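Local coordinates for protein putative L-alanine-DL-glutamate epimerase (Burkholderia xenovorans, PDB 3GO2) that is a magnesium-binding member of the mandelate racemase/muconate lactonizing enzyme family and probably acts as a racemase or epimerase, at residues L236-Y249 and S261-G273. Numbering follows the deposited sequence. Where two conformers were deposited one is given.
Sequences LADFDLFWVEIDSY and SPHPISSCETLFG. With MG (magnesium ion), chain C; MG (magnesium ion), chain B.
Glu245 and Glu269 meet at a magnesium ion. Their side chains cross at about a right angle, with carboxylate planes 85° apart. Glu245 OE1 and Glu269 OE2 each lie 2.6 Å from the metal, which probably offsets their charges; Asp219 completes the protein ligands. With CG anti to the backbone N (chi1 -173°), the extended chain of Glu245 carries its carboxylate out to the metal. Its OE2 forms a salt bridge with Lys163. Asp247 crosses Glu269 at about a right angle, and Asp247 OD2 comes 3.7 Å from Glu269 OE1, a close approach of like charges. Water 2 joins Asp247 OD1 to the backbone N of Glu269. Past the C-terminal ends of the strands, Tyr249 OH and Thr270 O bind a second magnesium at 2.5 and 2.4 Å, together with Pro78 O of a neighbouring subunit.

Strands 243-245 and 265-267 run parallel and are joined by backbone hydrogen bonds, such as Val244 N to Pro264 O. On the Glu245 side of the sheet, Ser266 lies over one face of the Trp243 indole. Its CB makes a CH-pi contact 3.8 Å from the centroid of the five-membered ring. Ser267 OG donates a short 2.5 Å bond to Ile246 O.

At the other end, His263 is held in its ring plane. NE2 donates to Leu236 O at 2.8 Å, and water 1 links ND1 to Leu241 O. Leu241 CD1 sits over the centre of one ring face, and Pro262 CG lies off-centre over the opposite face.

The contact joins the two strands of a beta-alpha-beta unit of the barrel domain, whose crossover helix is 251-259. Strands 215-219 and 288-291 flank the pair, and helix 273-282 packs against Leu271.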
# COMPACT_ATOMS: atom_id res chain seq x y z
N LEU A 236 -17.28 -27.32 2.44
CA LEU A 236 -18.09 -27.38 1.22
C LEU A 236 -17.27 -27.16 -0.03
O LEU A 236 -17.78 -26.74 -1.07
CB LEU A 236 -19.21 -26.34 1.30
CG LEU A 236 -20.12 -26.45 2.51
CD1 LEU A 236 -21.13 -25.31 2.50
CD2 LEU A 236 -20.82 -27.84 2.58
N ALA A 237 -15.98 -27.45 0.04
CA ALA A 237 -15.07 -27.09 -1.03
C ALA A 237 -15.42 -27.76 -2.35
O ALA A 237 -15.20 -27.19 -3.43
CB ALA A 237 -13.65 -27.44 -0.63
N ASP A 238 -15.97 -28.97 -2.26
CA ASP A 238 -16.28 -29.77 -3.46
C ASP A 238 -17.74 -29.67 -3.91
O ASP A 238 -18.16 -30.36 -4.86
CB ASP A 238 -15.93 -31.23 -3.17
CG ASP A 238 -14.44 -31.46 -3.07
OD1 ASP A 238 -14.05 -32.47 -2.44
OD2 ASP A 238 -13.67 -30.65 -3.60
N PHE A 239 -18.52 -28.84 -3.26
CA PHE A 239 -19.90 -28.62 -3.67
C PHE A 239 -19.98 -27.65 -4.82
O PHE A 239 -19.18 -26.72 -4.91
CB PHE A 239 -20.69 -28.02 -2.53
CG PHE A 239 -21.33 -29.01 -1.67
CD1 PHE A 239 -22.62 -29.41 -1.93
CD2 PHE A 239 -20.63 -29.55 -0.61
CE1 PHE A 239 -23.23 -30.34 -1.13
CE2 PHE A 239 -21.22 -30.48 0.21
CZ PHE A 239 -22.52 -30.88 -0.04
N ASP A 240 -20.94 -27.84 -5.71
CA ASP A 240 -21.18 -26.87 -6.75
C ASP A 240 -22.15 -25.80 -6.25
O ASP A 240 -23.33 -26.06 -6.13
CB ASP A 240 -21.75 -27.57 -7.98
CG ASP A 240 -22.05 -26.62 -9.11
OD1 ASP A 240 -21.37 -25.58 -9.24
OD2 ASP A 240 -22.96 -26.95 -9.91
N LEU A 241 -21.63 -24.61 -5.91
CA LEU A 241 -22.49 -23.52 -5.43
C LEU A 241 -22.40 -22.29 -6.33
O LEU A 241 -21.31 -21.82 -6.65
CB LEU A 241 -22.12 -23.11 -4.00
CG LEU A 241 -22.21 -24.23 -2.95
CD1 LEU A 241 -21.58 -23.86 -1.61
CD2 LEU A 241 -23.68 -24.60 -2.77
N PHE A 242 -23.56 -21.77 -6.69
CA PHE A 242 -23.68 -20.60 -7.56
C PHE A 242 -23.06 -19.39 -6.87
O PHE A 242 -22.33 -18.62 -7.48
CB PHE A 242 -25.17 -20.38 -7.82
CG PHE A 242 -25.50 -19.21 -8.69
CD1 PHE A 242 -25.86 -19.41 -10.02
CD2 PHE A 242 -25.58 -17.93 -8.18
CE1 PHE A 242 -26.25 -18.33 -10.79
CE2 PHE A 242 -25.94 -16.86 -8.98
CZ PHE A 242 -26.29 -17.06 -10.27
N TRP A 243 -23.35 -19.26 -5.58
CA TRP A 243 -22.66 -18.33 -4.74
C TRP A 243 -22.79 -18.73 -3.27
O TRP A 243 -23.71 -19.47 -2.89
CB TRP A 243 -23.08 -16.87 -4.99
CG TRP A 243 -24.38 -16.33 -4.44
CD1 TRP A 243 -24.95 -16.57 -3.22
CD2 TRP A 243 -25.18 -15.34 -5.08
NE1 TRP A 243 -26.09 -15.82 -3.07
CE2 TRP A 243 -26.25 -15.04 -4.19
CE3 TRP A 243 -25.10 -14.66 -6.31
CZ2 TRP A 243 -27.23 -14.11 -4.51
CZ3 TRP A 243 -26.08 -13.74 -6.62
CH2 TRP A 243 -27.14 -13.47 -5.72
N VAL A 244 -21.88 -18.20 -2.46
CA VAL A 244 -22.00 -18.23 -1.01
C VAL A 244 -22.08 -16.76 -0.57
O VAL A 244 -21.20 -15.95 -0.88
CB VAL A 244 -20.83 -18.91 -0.31
CG1 VAL A 244 -21.00 -18.84 1.21
CG2 VAL A 244 -20.69 -20.33 -0.79
N GLU A 245 -23.18 -16.43 0.08
CA GLU A 245 -23.52 -15.07 0.45
C GLU A 245 -23.19 -14.81 1.90
O GLU A 245 -23.65 -15.53 2.80
CB GLU A 245 -25.01 -14.88 0.18
CG GLU A 245 -25.54 -13.51 0.33
CD GLU A 245 -27.02 -13.40 -0.15
OE1 GLU A 245 -27.66 -12.39 0.21
OE2 GLU A 245 -27.51 -14.27 -0.90
N ILE A 246 -22.36 -13.78 2.11
CA ILE A 246 -21.83 -13.44 3.42
C ILE A 246 -21.96 -11.94 3.62
O ILE A 246 -21.33 -11.19 2.89
CB ILE A 246 -20.35 -13.83 3.54
CG1 ILE A 246 -20.16 -15.34 3.39
CG2 ILE A 246 -19.78 -13.33 4.91
CD1 ILE A 246 -18.70 -15.82 3.33
N ASP A 247 -22.76 -11.51 4.58
CA ASP A 247 -22.84 -10.11 4.97
C ASP A 247 -21.77 -9.84 6.02
O ASP A 247 -21.55 -10.64 6.92
CB ASP A 247 -24.23 -9.77 5.48
CG ASP A 247 -25.26 -9.93 4.42
OD1 ASP A 247 -25.14 -9.25 3.37
OD2 ASP A 247 -26.18 -10.74 4.63
N SER A 248 -21.10 -8.71 5.88
CA SER A 248 -19.98 -8.35 6.74
C SER A 248 -19.79 -6.86 6.74
O SER A 248 -19.91 -6.21 5.68
CB SER A 248 -18.71 -9.01 6.19
OG SER A 248 -17.59 -8.70 7.01
N TYR A 249 -19.39 -6.33 7.90
CA TYR A 249 -18.95 -4.95 8.00
C TYR A 249 -17.41 -4.84 8.09
O TYR A 249 -16.87 -3.81 8.51
CB TYR A 249 -19.62 -4.32 9.20
CG TYR A 249 -21.13 -4.18 9.03
CD1 TYR A 249 -21.64 -3.56 7.92
CD2 TYR A 249 -22.02 -4.66 10.00
CE1 TYR A 249 -23.00 -3.40 7.74
CE2 TYR A 249 -23.40 -4.49 9.83
CZ TYR A 249 -23.87 -3.85 8.69
OH TYR A 249 -25.21 -3.65 8.48
N SER A 261 -11.78 -18.66 -1.10
CA SER A 261 -13.01 -19.35 -1.46
C SER A 261 -12.92 -20.00 -2.82
O SER A 261 -12.50 -19.34 -3.76
CB SER A 261 -14.16 -18.36 -1.51
OG SER A 261 -15.38 -19.02 -1.83
N PRO A 262 -13.38 -21.27 -2.94
CA PRO A 262 -13.49 -21.89 -4.27
C PRO A 262 -14.86 -21.65 -4.87
O PRO A 262 -15.14 -22.14 -5.96
CB PRO A 262 -13.31 -23.38 -3.96
CG PRO A 262 -13.95 -23.55 -2.65
CD PRO A 262 -13.65 -22.24 -1.88
N HIS A 263 -15.69 -20.88 -4.18
CA HIS A 263 -17.01 -20.48 -4.65
C HIS A 263 -17.13 -18.98 -4.84
O HIS A 263 -16.48 -18.21 -4.15
CB HIS A 263 -18.05 -20.85 -3.61
CG HIS A 263 -18.00 -22.28 -3.18
ND1 HIS A 263 -18.15 -23.31 -4.07
CD2 HIS A 263 -17.81 -22.84 -1.96
CE1 HIS A 263 -18.05 -24.46 -3.42
NE2 HIS A 263 -17.84 -24.21 -2.15
N PRO A 264 -18.00 -18.56 -5.75
CA PRO A 264 -18.27 -17.12 -5.86
C PRO A 264 -18.85 -16.59 -4.55
O PRO A 264 -19.68 -17.26 -3.94
CB PRO A 264 -19.31 -17.03 -7.01
CG PRO A 264 -19.12 -18.35 -7.76
CD PRO A 264 -18.74 -19.36 -6.74
N ILE A 265 -18.40 -15.41 -4.13
CA ILE A 265 -18.89 -14.77 -2.90
C ILE A 265 -19.74 -13.58 -3.26
O ILE A 265 -19.36 -12.73 -4.08
CB ILE A 265 -17.72 -14.29 -2.00
CG1 ILE A 265 -16.87 -15.48 -1.57
CG2 ILE A 265 -18.22 -13.51 -0.78
CD1 ILE A 265 -17.58 -16.54 -0.77
N SER A 266 -20.93 -13.53 -2.68
CA SER A 266 -21.78 -12.36 -2.82
C SER A 266 -21.96 -11.68 -1.48
O SER A 266 -21.85 -12.31 -0.42
CB SER A 266 -23.13 -12.77 -3.40
OG SER A 266 -23.81 -13.60 -2.50
N SER A 267 -22.19 -10.38 -1.51
CA SER A 267 -22.39 -9.60 -0.29
C SER A 267 -23.06 -8.29 -0.63
O SER A 267 -23.39 -8.03 -1.78
CB SER A 267 -21.04 -9.34 0.41
OG SER A 267 -21.21 -8.92 1.76
N CYS A 268 -23.27 -7.48 0.39
CA CYS A 268 -23.56 -6.04 0.28
C CYS A 268 -25.04 -5.68 0.38
O CYS A 268 -25.35 -4.49 0.27
CB CYS A 268 -22.97 -5.39 -0.95
SG CYS A 268 -21.22 -5.72 -1.24
N GLU A 269 -25.93 -6.65 0.62
CA GLU A 269 -27.36 -6.37 0.60
C GLU A 269 -27.82 -5.39 1.67
O GLU A 269 -28.95 -4.89 1.59
CB GLU A 269 -28.19 -7.66 0.71
CG GLU A 269 -28.29 -8.24 2.11
CD GLU A 269 -29.05 -9.53 2.14
OE1 GLU A 269 -29.46 -9.92 3.23
OE2 GLU A 269 -29.27 -10.14 1.09
N THR A 270 -26.97 -5.12 2.66
CA THR A 270 -27.34 -4.26 3.76
C THR A 270 -26.69 -2.89 3.67
O THR A 270 -26.76 -2.13 4.64
CB THR A 270 -27.09 -4.89 5.14
OG1 THR A 270 -25.68 -4.89 5.45
CG2 THR A 270 -27.66 -6.30 5.21
N LEU A 271 -26.03 -2.59 2.55
CA LEU A 271 -25.24 -1.37 2.41
C LEU A 271 -25.96 -0.28 1.61
O LEU A 271 -26.81 -0.57 0.74
CB LEU A 271 -23.92 -1.69 1.72
CG LEU A 271 -23.03 -2.75 2.33
CD1 LEU A 271 -21.72 -2.88 1.50
CD2 LEU A 271 -22.75 -2.45 3.80
N PHE A 272 -25.57 0.95 1.88
CA PHE A 272 -26.17 2.16 1.30
C PHE A 272 -25.15 3.03 0.55
O PHE A 272 -24.17 3.49 1.12
CB PHE A 272 -26.81 3.02 2.40
CG PHE A 272 -27.92 2.36 3.13
CD1 PHE A 272 -29.24 2.58 2.78
CD2 PHE A 272 -27.65 1.54 4.21
CE1 PHE A 272 -30.26 1.96 3.48
CE2 PHE A 272 -28.66 0.93 4.90
CZ PHE A 272 -29.97 1.14 4.53
N GLY A 273 -25.45 3.28 -0.72
CA GLY A 273 -24.73 4.22 -1.55
C GLY A 273 -23.38 3.74 -2.01
O GLY A 273 -22.81 2.81 -1.46
MG MG C . -26.23 -2.03 6.94
MG MG B . -29.56 -12.52 2.02
O HOH W 1 -18.94 -23.15 -6.66
O HOH W 2 -25.62 -9.68 0.76
O HOH W 3 -24.38 -6.55 3.54
O HOH W 4 -27.35 -12.28 2.89
O HOH W 5 -21.56 -6.70 3.51
O HOH W 6 -30.65 -12.29 3.42
O HOH W 7 -26.95 -0.03 7.99
O HOH W 8 -24.26 -0.52 6.48